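MNMC2 (Aquifex aeolicus, PDB 3VYW) methylates the modified wobble uridine of certain bacterial tRNAs with S-adenosylmethionine as methyl donor, working without the oxidase domain to which such enzymes are usually fused. Local coordinates at residues L229-R232 with K233-T237; P264-E268 with N269-K273; I295-D298 with Y299-V303; N9-E12 with S13-K17; K134-L137 with K138-I142. All coordinates share one frame; numbering follows the deposited sequence.

Interaction 1 (L229-R232 with K233-T237); sequences LSVR and KSLLT
Val231 and Leu235 sit one turn apart on helix 229-237, a helix packed against the mixed sheet of the Rossmann-like methyltransferase fold. Their apolar side chains lie side by side and point the same way, Val231 CG1 4.1 Å from Leu235 CD1. With chi1 -176°, CG1 of Val231 stands opposite its own backbone N, on the side where Leu235 follows. Both residues also rest on Trp222 of strand 220-224, so the pair forms part of the layer between helix and sheet. Along the backbone, Lys233, Ser234, Leu235 and Leu236 donate to the carbonyls four residues back, the bond from Leu235 N to Val231 O measuring 3.1 Å. Of the charged side chains, Arg232 runs out extended from CG to NE to a salt bridge with Glu270, while its NE bonds Thr255 OG1; Lys233 NZ reaches Ala280 O. Ser230 and Ser234, also a turn apart, share one bridging water, which donates to Ser230 OG at 3.1 Å and lies 2.9 Å from Ser234 OG; Ser230 OG is bonded to Val281 O as well. At the last turn Lys233 O accepts two bonds from opposite faces of its plane, from Thr237 N at 3.1 Å and from Thr237 OG1 at 2.8 Å.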
# COMPACT_ATOMS: atom_id res chain seq x y z
N LEU A 229 0.25 3.80 12.46
CA LEU A 229 1.15 4.62 13.19
C LEU A 229 2.56 4.39 12.77
O LEU A 229 3.32 5.29 12.69
CB LEU A 229 1.01 4.33 14.66
CG LEU A 229 -0.24 4.86 15.30
CD1 LEU A 229 -0.27 4.52 16.74
CD2 LEU A 229 -0.29 6.33 15.14
N SER A 230 2.89 3.15 12.53
CA SER A 230 4.19 2.80 12.07
C SER A 230 4.49 3.41 10.73
O SER A 230 5.53 3.94 10.52
CB SER A 230 4.32 1.30 12.04
OG SER A 230 5.54 0.87 11.53
N VAL A 231 3.56 3.34 9.83
CA VAL A 231 3.73 3.96 8.56
C VAL A 231 3.86 5.46 8.63
O VAL A 231 4.69 6.02 8.00
CB VAL A 231 2.58 3.59 7.63
CG1 VAL A 231 2.81 4.17 6.26
CG2 VAL A 231 2.45 2.11 7.54
N ARG A 232 3.05 6.12 9.40
CA ARG A 232 3.15 7.54 9.53
C ARG A 232 4.44 8.02 10.13
O ARG A 232 4.95 9.04 9.75
CB ARG A 232 1.99 8.08 10.31
CG ARG A 232 0.70 7.94 9.60
CD ARG A 232 -0.41 8.54 10.39
NE ARG A 232 -1.47 8.86 9.49
CZ ARG A 232 -2.64 9.30 9.86
NH1 ARG A 232 -2.89 9.44 11.13
NH2 ARG A 232 -3.56 9.58 8.99
N LYS A 233 4.93 7.30 11.11
CA LYS A 233 6.16 7.62 11.74
C LYS A 233 7.31 7.49 10.78
O LYS A 233 8.21 8.22 10.83
CB LYS A 233 6.34 6.80 13.00
CG LYS A 233 7.70 6.87 13.65
CD LYS A 233 7.69 7.75 14.87
CE LYS A 233 8.94 7.58 15.68
NZ LYS A 233 8.70 6.81 16.90
N SER A 234 7.27 6.50 9.92
CA SER A 234 8.25 6.32 8.88
C SER A 234 8.25 7.44 7.84
O SER A 234 9.26 7.87 7.40
CB SER A 234 8.04 4.99 8.21
OG SER A 234 8.63 3.96 8.90
N LEU A 235 7.08 7.89 7.45
CA LEU A 235 6.97 8.95 6.51
C LEU A 235 7.54 10.23 7.05
O LEU A 235 8.17 10.95 6.35
CB LEU A 235 5.54 9.13 6.07
CG LEU A 235 4.95 8.10 5.14
CD1 LEU A 235 3.47 8.09 5.26
CD2 LEU A 235 5.31 8.37 3.72
N LEU A 236 7.31 10.49 8.32
CA LEU A 236 7.84 11.64 9.01
C LEU A 236 9.32 11.58 9.08
O LEU A 236 9.96 12.55 8.93
CB LEU A 236 7.28 11.73 10.41
CG LEU A 236 5.87 12.25 10.56
CD1 LEU A 236 5.34 11.97 11.93
CD2 LEU A 236 5.79 13.72 10.24
N THR A 237 9.85 10.41 9.30
CA THR A 237 11.26 10.19 9.34
C THR A 237 11.93 10.52 8.02
O THR A 237 13.03 10.97 7.99
CB THR A 237 11.56 8.75 9.74
OG1 THR A 237 11.01 8.52 11.01
CG2 THR A 237 13.00 8.50 9.81
O HOH W 1 7.17 1.42 8.98

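Interaction 2 (P264-E268 with N269-K273); sequences PPMEE and NEVRK
Glu268 lies alongside Arg272, one turn on in helix 268-276, and points the same way, but Glu268 OE1 lies 3.8 Å from Arg272 CD and 4.7 Å from Arg272 NE. Asn269 turns back instead: a chi1 of 55° brings its ND2 to 3.6 Å from Glu267 CB. Glu270 folds back onto Met266 and Glu267, the residues that lead into the helix. Its chain, extended beyond CG, lays Glu270 OE1 3.4 Å from CB of Met266, here a selenomethionine, and 3.4 Å from CG of Glu267. Glu270 OE1 also takes a weak hydrogen bond from the backbone N of Glu267, 3.2 Å long and well bent at 128°. Glu270 OE2 is turned to a salt bridge with Arg232 and a hydrogen bond with Ser244, so the buried carboxylate is held firmly at OE2 and only weakly at OE1. A glutamine in its place would probably weaken the grip on Arg232, leaving that guanidinium without its counter-charge. With Glu267 at the N-cap and the side chain of the third residue beyond it bonding back to its N-H, weakly, the arrangement resembles half of a capping box at a helix start.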
# COMPACT_ATOMS: atom_id res chain seq x y z
N PRO A 264 -3.67 18.05 4.27
CA PRO A 264 -4.76 18.28 5.21
C PRO A 264 -4.28 17.78 6.50
O PRO A 264 -3.48 16.92 6.49
CB PRO A 264 -5.84 17.35 4.70
CG PRO A 264 -5.16 16.39 3.83
CD PRO A 264 -4.07 17.14 3.20
N PRO A 265 -4.75 18.28 7.63
CA PRO A 265 -4.17 17.94 8.91
C PRO A 265 -5.01 17.28 10.00
O PRO A 265 -6.20 17.35 10.14
CB PRO A 265 -3.58 19.26 9.35
CG PRO A 265 -4.23 20.29 8.51
CD PRO A 265 -5.25 19.64 7.65
N MSE A 266 -4.00 16.37 10.39
CA MSE A 266 -4.41 15.41 11.35
C MSE A 266 -4.79 16.26 12.59
O MSE A 266 -4.40 17.39 12.71
CB MSE A 266 -3.24 14.51 11.94
CG MSE A 266 -2.31 13.99 10.79
SE MSE A 266 -1.09 12.66 11.49
CE MSE A 266 0.29 13.62 12.29
N GLU A 267 -5.19 15.24 13.22
CA GLU A 267 -6.18 15.87 14.00
C GLU A 267 -5.52 15.70 15.32
O GLU A 267 -4.56 15.02 15.40
CB GLU A 267 -7.34 15.02 14.17
CG GLU A 267 -7.91 14.90 12.82
CD GLU A 267 -9.34 15.37 12.95
OE1 GLU A 267 -10.34 14.63 12.97
OE2 GLU A 267 -9.37 16.60 13.14
N GLU A 268 -6.07 16.26 16.37
CA GLU A 268 -5.37 16.26 17.63
C GLU A 268 -5.10 14.88 18.15
O GLU A 268 -4.02 14.61 18.55
CB GLU A 268 -6.19 17.05 18.65
CG GLU A 268 -5.72 16.96 20.08
CD GLU A 268 -6.53 16.00 20.93
OE1 GLU A 268 -5.95 15.31 21.78
OE2 GLU A 268 -7.75 15.91 20.74
N ASN A 269 -6.10 14.01 18.13
CA ASN A 269 -5.99 12.67 18.67
C ASN A 269 -5.06 11.78 17.90
O ASN A 269 -4.53 10.83 18.40
CB ASN A 269 -7.35 12.03 18.82
CG ASN A 269 -8.12 12.01 17.53
OD1 ASN A 269 -8.44 10.97 17.00
ND2 ASN A 269 -8.45 13.18 17.02
N GLU A 270 -4.95 12.08 16.63
CA GLU A 270 -4.05 11.41 15.75
C GLU A 270 -2.62 11.67 16.07
O GLU A 270 -1.82 10.80 16.04
CB GLU A 270 -4.34 11.81 14.33
CG GLU A 270 -5.49 11.05 13.74
CD GLU A 270 -5.65 11.26 12.26
OE1 GLU A 270 -5.88 12.40 11.83
OE2 GLU A 270 -5.56 10.28 11.50
N VAL A 271 -2.32 12.91 16.33
CA VAL A 271 -1.01 13.36 16.69
C VAL A 271 -0.59 12.81 18.01
O VAL A 271 0.54 12.52 18.23
CB VAL A 271 -1.00 14.88 16.72
CG1 VAL A 271 0.36 15.39 17.04
CG2 VAL A 271 -1.42 15.39 15.38
N ARG A 272 -1.55 12.74 18.89
CA ARG A 272 -1.35 12.27 20.22
C ARG A 272 -0.95 10.84 20.24
O ARG A 272 -0.10 10.46 20.96
CB ARG A 272 -2.65 12.47 20.98
CG ARG A 272 -2.60 12.06 22.41
CD ARG A 272 -3.74 12.61 23.24
NE ARG A 272 -3.40 12.54 24.64
CZ ARG A 272 -3.52 11.45 25.38
NH1 ARG A 272 -4.03 10.36 24.87
NH2 ARG A 272 -3.14 11.46 26.64
N LYS A 273 -1.62 10.04 19.45
CA LYS A 273 -1.34 8.66 19.32
C LYS A 273 0.01 8.46 18.73
O LYS A 273 0.73 7.58 19.10
CB LYS A 273 -2.34 8.04 18.40
CG LYS A 273 -3.45 7.30 19.07
CD LYS A 273 -4.31 6.73 17.99
CE LYS A 273 -5.54 7.57 17.77
NZ LYS A 273 -6.19 7.26 16.47

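Interaction 3 (I295-D298 with Y299-V303); sequences ILID and YLLKV
Ile297 and Leu301 stand one turn apart on helix 292-303, which packs with helices 3-18 and 24-37 near the C-terminus of the chain and borders the S-adenosylmethionine site, the side chain of Ile295 lying about 4 Å from that of Glu202. The side chains of Ile297 and Leu301 lie side by side, Ile297 CG2 4.0 Å from Leu301 CD1, and Leu296 CD1 approaches Leu300 CD1 at 4.3 Å. Polar groups of the main chain are met within the helix: the N-H groups of Tyr299, Leu300, Leu301 and Lys302 go to the carbonyl oxygens of Ile295, Leu296, Ile297 and Asp298. The bond from Leu301 N to Ile297 O, 3.1 Å, runs closest to the direction of its carbonyl, whereas Tyr299 N meets Ile295 O tilted by 33° from the carbonyl plane. The two polar side chains look beyond the helix for their partners. Asp298 OD1 is bonded to the hydroxyl of Tyr14, and its other oxygen has a long, weak ion pair with Lys290. For Tyr299, a chi1 of 172° puts CG anti to the backbone N, from where the hydroxyl reaches Phe279 O, satisfying this buried phenol. The ring is packed from its own helix too: Leu296 O lies at its edge, near its plane, and over one face, displaced toward the rim, Val303 CG2 stands 3.7 Å above the plane.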
# COMPACT_ATOMS: atom_id res chain seq x y z
N ILE A 295 9.99 -9.33 9.43
CA ILE A 295 9.89 -7.91 9.54
C ILE A 295 8.90 -7.59 10.59
O ILE A 295 9.07 -6.69 11.34
CB ILE A 295 9.45 -7.31 8.21
CG1 ILE A 295 10.60 -7.38 7.23
CG2 ILE A 295 9.02 -5.89 8.40
CD1 ILE A 295 10.25 -7.14 5.80
N LEU A 296 7.83 -8.34 10.62
CA LEU A 296 6.86 -8.23 11.65
C LEU A 296 7.41 -8.59 13.00
O LEU A 296 7.13 -7.93 13.95
CB LEU A 296 5.64 -9.09 11.31
CG LEU A 296 4.49 -9.17 12.31
CD1 LEU A 296 3.90 -7.83 12.61
CD2 LEU A 296 3.40 -10.07 11.84
N ILE A 297 8.16 -9.66 13.11
CA ILE A 297 8.70 -10.06 14.37
C ILE A 297 9.64 -9.03 14.93
O ILE A 297 9.59 -8.69 16.06
CB ILE A 297 9.42 -11.41 14.27
CG1 ILE A 297 8.43 -12.53 14.04
CG2 ILE A 297 10.19 -11.69 15.53
CD1 ILE A 297 9.04 -13.82 13.55
N ASP A 298 10.47 -8.47 14.09
CA ASP A 298 11.40 -7.47 14.50
C ASP A 298 10.69 -6.28 15.05
O ASP A 298 11.18 -5.66 15.93
CB ASP A 298 12.15 -6.99 13.31
CG ASP A 298 13.21 -7.89 12.92
OD1 ASP A 298 13.44 -8.84 13.65
OD2 ASP A 298 13.79 -7.63 11.88
N TYR A 299 9.57 -5.94 14.46
CA TYR A 299 8.77 -4.83 14.90
C TYR A 299 8.19 -5.01 16.28
O TYR A 299 8.23 -4.13 17.10
CB TYR A 299 7.69 -4.58 13.86
CG TYR A 299 6.65 -3.58 14.21
CD1 TYR A 299 6.86 -2.26 14.00
CD2 TYR A 299 5.43 -3.97 14.69
CE1 TYR A 299 5.90 -1.34 14.30
CE2 TYR A 299 4.46 -3.06 15.00
CZ TYR A 299 4.70 -1.74 14.80
OH TYR A 299 3.73 -0.85 15.07
N LEU A 300 7.66 -6.18 16.53
CA LEU A 300 7.09 -6.50 17.80
C LEU A 300 8.12 -6.46 18.89
O LEU A 300 7.85 -6.06 19.98
CB LEU A 300 6.38 -7.83 17.75
CG LEU A 300 5.12 -7.78 16.93
CD1 LEU A 300 4.55 -9.14 16.70
CD2 LEU A 300 4.10 -6.88 17.56
N LEU A 301 9.32 -6.89 18.58
CA LEU A 301 10.41 -6.82 19.50
C LEU A 301 10.80 -5.41 19.87
O LEU A 301 11.04 -5.13 20.99
CB LEU A 301 11.60 -7.54 18.92
CG LEU A 301 11.41 -9.03 18.87
CD1 LEU A 301 12.53 -9.66 18.12
CD2 LEU A 301 11.33 -9.59 20.25
N LYS A 302 10.87 -4.53 18.90
CA LYS A 302 11.04 -3.14 19.18
C LYS A 302 9.88 -2.58 19.94
O LYS A 302 10.03 -1.83 20.87
CB LYS A 302 11.13 -2.39 17.89
CG LYS A 302 12.53 -2.25 17.39
CD LYS A 302 12.95 -0.80 17.33
CE LYS A 302 14.38 -0.66 16.84
NZ LYS A 302 15.27 0.09 17.78
N VAL A 303 8.69 -2.92 19.54
CA VAL A 303 7.55 -2.31 20.14
C VAL A 303 7.50 -2.64 21.58
O VAL A 303 7.14 -1.84 22.39
CB VAL A 303 6.24 -2.73 19.54
CG1 VAL A 303 5.13 -2.39 20.49
CG2 VAL A 303 6.04 -2.01 18.23

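Interaction 4 (N9-E12 with S13-K17); sequences NYLE and SYLRK
Different first torsions bring Leu11 and Leu15 together: CG of Leu11 stands across from its backbone N (chi1 170°), while CG of Leu15 stands across from its carbonyl carbon (chi1 -63°) and is thereby folded back toward the preceding turn. The branches meet at an angle, Leu11 CD1 lying 3.9 Å from Leu15 CD1 and 4.0 Å from its CG. Leu15 CG also rests 3.3 Å from Leu11 O, so one leucine covers both the side chain and the carbonyl of the other. That same carbonyl takes the N-H of Leu15 at 3.0 Å, an ordinary helical bond. Ser13 N to Asn9 O and Tyr14 N to Tyr10 O continue the ladder of helix 3-18, which slackens at Arg16, whose N gives only a weak bond to Glu12 O at 3.3 Å. An alanine at Leu15 is likely to leave Leu11 CD1 without its partner on the next turn and open a gap on this side of the helix, where Leu15 also touches Val20 and Leu301. Leu11 reaches on to Phe27, Leu31 and Phe34 of helix 24-37, while Tyr10 and Tyr14 lie against helix 292-303. Tyr14 CB sits 3.4 Å from Tyr10 O. The N-terminal helix is thus two-sided: the leucine contacts are apolar packing, while the hydroxyl of Tyr14 adds a directed polar bond to helix 292-303.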
# COMPACT_ATOMS: atom_id res chain seq x y z
N ASN A 9 6.39 -22.02 15.67
CA ASN A 9 7.62 -22.64 15.30
C ASN A 9 8.49 -21.65 14.61
O ASN A 9 9.66 -21.61 14.81
CB ASN A 9 7.36 -23.79 14.35
CG ASN A 9 6.96 -25.04 15.05
OD1 ASN A 9 7.00 -25.13 16.25
ND2 ASN A 9 6.55 -26.01 14.29
N TYR A 10 7.89 -20.86 13.76
CA TYR A 10 8.60 -19.90 12.98
C TYR A 10 9.23 -18.90 13.87
O TYR A 10 10.34 -18.53 13.69
CB TYR A 10 7.63 -19.23 12.05
CG TYR A 10 8.25 -18.31 11.07
CD1 TYR A 10 8.38 -18.67 9.77
CD2 TYR A 10 8.68 -17.09 11.43
CE1 TYR A 10 8.94 -17.84 8.87
CE2 TYR A 10 9.25 -16.26 10.54
CZ TYR A 10 9.37 -16.65 9.26
OH TYR A 10 9.92 -15.84 8.35
N LEU A 11 8.48 -18.44 14.85
CA LEU A 11 8.99 -17.49 15.78
C LEU A 11 10.09 -18.04 16.61
O LEU A 11 11.07 -17.40 16.83
CB LEU A 11 7.88 -17.06 16.72
CG LEU A 11 8.41 -16.27 17.87
CD1 LEU A 11 8.81 -14.91 17.40
CD2 LEU A 11 7.40 -16.16 18.96
N GLU A 12 9.91 -19.24 17.12
CA GLU A 12 10.91 -19.83 17.95
C GLU A 12 12.13 -20.01 17.11
O GLU A 12 13.21 -19.78 17.52
CB GLU A 12 10.45 -21.18 18.44
CG GLU A 12 9.67 -21.12 19.73
CD GLU A 12 9.01 -22.42 20.06
OE1 GLU A 12 8.70 -22.65 21.22
OE2 GLU A 12 8.82 -23.23 19.15
N SER A 13 11.92 -20.43 15.90
CA SER A 13 13.03 -20.65 15.05
C SER A 13 13.79 -19.38 14.76
O SER A 13 14.99 -19.39 14.77
CB SER A 13 12.53 -21.31 13.79
OG SER A 13 13.37 -21.03 12.73
N TYR A 14 13.10 -18.30 14.48
CA TYR A 14 13.73 -17.03 14.18
C TYR A 14 14.47 -16.44 15.34
O TYR A 14 15.48 -15.84 15.17
CB TYR A 14 12.72 -16.04 13.65
CG TYR A 14 13.24 -14.67 13.36
CD1 TYR A 14 14.07 -14.43 12.30
CD2 TYR A 14 12.87 -13.59 14.12
CE1 TYR A 14 14.53 -13.18 12.02
CE2 TYR A 14 13.33 -12.35 13.84
CZ TYR A 14 14.16 -12.16 12.79
OH TYR A 14 14.61 -10.93 12.50
N LEU A 15 13.93 -16.57 16.52
CA LEU A 15 14.61 -16.02 17.66
C LEU A 15 15.95 -16.70 17.89
O LEU A 15 16.90 -16.08 18.27
CB LEU A 15 13.75 -16.06 18.89
CG LEU A 15 12.49 -15.24 18.80
CD1 LEU A 15 11.60 -15.51 19.99
CD2 LEU A 15 12.74 -13.77 18.62
N ARG A 16 15.99 -18.00 17.68
CA ARG A 16 17.23 -18.72 17.81
C ARG A 16 18.23 -18.27 16.77
O ARG A 16 19.37 -18.03 17.07
CB ARG A 16 17.00 -20.21 17.71
CG ARG A 16 18.24 -21.03 17.44
CD ARG A 16 17.99 -22.10 16.40
NE ARG A 16 17.40 -23.28 16.98
CZ ARG A 16 18.08 -24.22 17.63
NH1 ARG A 16 19.38 -24.11 17.79
NH2 ARG A 16 17.45 -25.28 18.11
N LYS A 17 17.81 -18.10 15.55
CA LYS A 17 18.74 -17.67 14.58
C LYS A 17 19.27 -16.33 15.01
O LYS A 17 20.43 -16.07 14.90
CB LYS A 17 18.07 -17.57 13.22
CG LYS A 17 18.51 -16.41 12.36
CD LYS A 17 18.17 -16.62 10.90
CE LYS A 17 17.91 -15.32 10.17
NZ LYS A 17 17.18 -15.51 8.90

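Interaction 5 (K134-L137 with K138-I142); sequences KELL and KEFPI. With SAM (S-adenosylmethionine), chain E.
The S-adenosylmethionine pocket takes Lys134 and Glu135 from the loop after strand 126-133, which then turns away over the protein surface. Lys134 lies over one face of the adenine: its CD is 3.4 Å from both C5 and C6 of the cofactor, and its CB is 3.6 Å from C2. A chi1 of 88° puts its CG between backbone N and carbonyl carbon, and from there the chain runs on extended across the base. The backbone N of Lys134 comes within 3.2 Å of the cofactor's N3. Glu135 meets the ribose through CB, and its carboxylate turns elsewhere, to His60 and, weakly, Gln46. In the Rossmann-like methyltransferase fold this segment follows the second parallel strand, which ends in Glu133; the carboxylate of that residue bonds the cofactor and also accepts the N-H of Glu135. Farther along, the chain bends, and the ring of Phe140 reaches back to Leu137. CB of Leu137 makes an off-centre CH-pi contact with it, 4.2 Å from the ring centroid and 3.8 Å from Phe140 CE2. Leu136 touches the ring at its edge, CD1 4.4 Å from CZ of Phe140. Leu137 continues to Leu107 of the cofactor site, and Phe140 to Leu155 of helix 148-157.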
# COMPACT_ATOMS: atom_id res chain seq x y z
N LYS A 134 3.50 -8.64 -7.56
CA LYS A 134 4.04 -9.98 -7.42
C LYS A 134 3.20 -11.14 -7.86
O LYS A 134 3.73 -12.16 -8.20
CB LYS A 134 4.65 -10.21 -6.05
CG LYS A 134 3.74 -10.70 -4.96
CD LYS A 134 4.49 -10.63 -3.67
CE LYS A 134 4.01 -11.63 -2.67
NZ LYS A 134 5.12 -11.91 -1.76
N GLU A 135 1.89 -10.99 -7.81
CA GLU A 135 0.96 -12.03 -8.17
C GLU A 135 -0.13 -11.53 -9.09
O GLU A 135 -1.23 -11.36 -8.67
CB GLU A 135 0.31 -12.60 -6.92
CG GLU A 135 -0.73 -13.68 -7.16
CD GLU A 135 -1.35 -14.23 -5.89
OE1 GLU A 135 -2.30 -14.98 -5.99
OE2 GLU A 135 -0.89 -13.94 -4.80
N LEU A 136 0.20 -11.32 -10.35
CA LEU A 136 -0.77 -10.91 -11.33
C LEU A 136 -1.83 -11.96 -11.57
O LEU A 136 -1.55 -13.13 -11.63
CB LEU A 136 -0.08 -10.62 -12.63
CG LEU A 136 -0.91 -9.81 -13.59
CD1 LEU A 136 -1.42 -8.63 -12.83
CD2 LEU A 136 -0.03 -9.36 -14.71
N LEU A 137 -3.06 -11.53 -11.69
CA LEU A 137 -4.16 -12.43 -11.84
C LEU A 137 -4.49 -12.56 -13.29
O LEU A 137 -4.12 -11.74 -14.08
CB LEU A 137 -5.38 -11.91 -11.10
CG LEU A 137 -5.36 -11.91 -9.59
CD1 LEU A 137 -6.75 -11.69 -9.07
CD2 LEU A 137 -4.79 -13.17 -9.03
N LYS A 138 -5.20 -13.62 -13.62
CA LYS A 138 -5.71 -13.86 -14.96
C LYS A 138 -7.19 -13.61 -15.13
O LYS A 138 -7.66 -13.45 -16.23
CB LYS A 138 -5.43 -15.28 -15.32
CG LYS A 138 -4.55 -15.93 -14.29
CD LYS A 138 -3.09 -15.79 -14.66
CE LYS A 138 -2.33 -17.05 -14.29
NZ LYS A 138 -3.29 -18.18 -14.21
N GLU A 139 -7.94 -13.62 -14.05
CA GLU A 139 -9.33 -13.29 -14.12
C GLU A 139 -9.62 -12.17 -13.15
O GLU A 139 -9.27 -12.26 -12.02
CB GLU A 139 -10.20 -14.48 -13.76
CG GLU A 139 -10.09 -15.63 -14.73
CD GLU A 139 -11.11 -16.71 -14.46
OE1 GLU A 139 -10.94 -17.82 -14.97
OE2 GLU A 139 -12.09 -16.47 -13.74
N PHE A 140 -10.25 -11.12 -13.61
CA PHE A 140 -10.56 -10.01 -12.77
C PHE A 140 -12.03 -9.76 -12.77
O PHE A 140 -12.64 -9.85 -13.77
CB PHE A 140 -9.87 -8.74 -13.25
CG PHE A 140 -8.40 -8.87 -13.40
CD1 PHE A 140 -7.86 -9.41 -14.53
CD2 PHE A 140 -7.55 -8.44 -12.43
CE1 PHE A 140 -6.53 -9.51 -14.69
CE2 PHE A 140 -6.21 -8.54 -12.58
CZ PHE A 140 -5.69 -9.09 -13.71
N PRO A 141 -12.58 -9.43 -11.63
CA PRO A 141 -13.93 -8.92 -11.55
C PRO A 141 -13.92 -7.60 -12.22
O PRO A 141 -13.04 -6.84 -12.02
CB PRO A 141 -14.12 -8.72 -10.07
CG PRO A 141 -13.21 -9.66 -9.44
CD PRO A 141 -12.02 -9.67 -10.31
N ILE A 142 -14.91 -7.34 -13.04
CA ILE A 142 -14.91 -6.12 -13.80
C ILE A 142 -15.75 -5.11 -13.12
O ILE A 142 -16.77 -5.42 -12.57
CB ILE A 142 -15.41 -6.30 -15.22
CG1 ILE A 142 -14.69 -7.44 -15.88
CG2 ILE A 142 -15.16 -5.07 -16.03
CD1 ILE A 142 -13.33 -7.06 -16.37
N SAM E . -4.43 -1.79 -5.88
CA SAM E . -5.27 -2.90 -6.15
C SAM E . -6.45 -2.31 -6.83
O SAM E . -7.29 -2.98 -7.38
OXT SAM E . -6.53 -1.12 -6.87
CB SAM E . -5.46 -3.58 -4.81
CG SAM E . -4.19 -4.40 -4.55
SD SAM E . -4.09 -5.24 -3.14
CE SAM E . -4.51 -4.25 -1.92
C5' SAM E . -2.54 -5.71 -2.82
C4' SAM E . -1.68 -6.13 -4.02
O4' SAM E . -0.31 -6.01 -3.69
C3' SAM E . -1.85 -7.57 -4.45
O3' SAM E . -1.88 -7.65 -5.86
C2' SAM E . -0.60 -8.25 -3.96
O2' SAM E . -0.28 -9.34 -4.78
C1' SAM E . 0.41 -7.16 -4.09
N9 SAM E . 1.65 -7.37 -3.32
C8 SAM E . 1.78 -7.73 -2.06
N7 SAM E . 3.04 -7.81 -1.69
C5 SAM E . 3.77 -7.49 -2.72
C6 SAM E . 5.19 -7.37 -3.01
N6 SAM E . 6.12 -7.62 -2.10
N1 SAM E . 5.54 -7.02 -4.21
C2 SAM E . 4.66 -6.76 -5.13
N3 SAM E . 3.38 -6.86 -4.94
C4 SAM E . 2.86 -7.21 -3.79

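Interactions 1 and 3 are buried turns of helix, interaction 4 is partly buried, and interactions 2 and 5 lie at the surface. Interactions 1 and 2 join helices 229-237 and 268-276 through a salt bridge, Arg232 NH1 to Glu270 OE2 at 2.8 Å, backed by packing of the selenomethionine on the arginine. Interactions 3 and 4 join helices 292-303 and 3-18 mostly by apolar packing round Ile297, with the Asp298 to Tyr14 hydrogen bond beside it. Interaction 1 also meets interaction 3, where Ser230 packs on Tyr299. Interaction 5 stands apart, across the chain's centre from interactions 1 and 2, and it alone touches the cofactor.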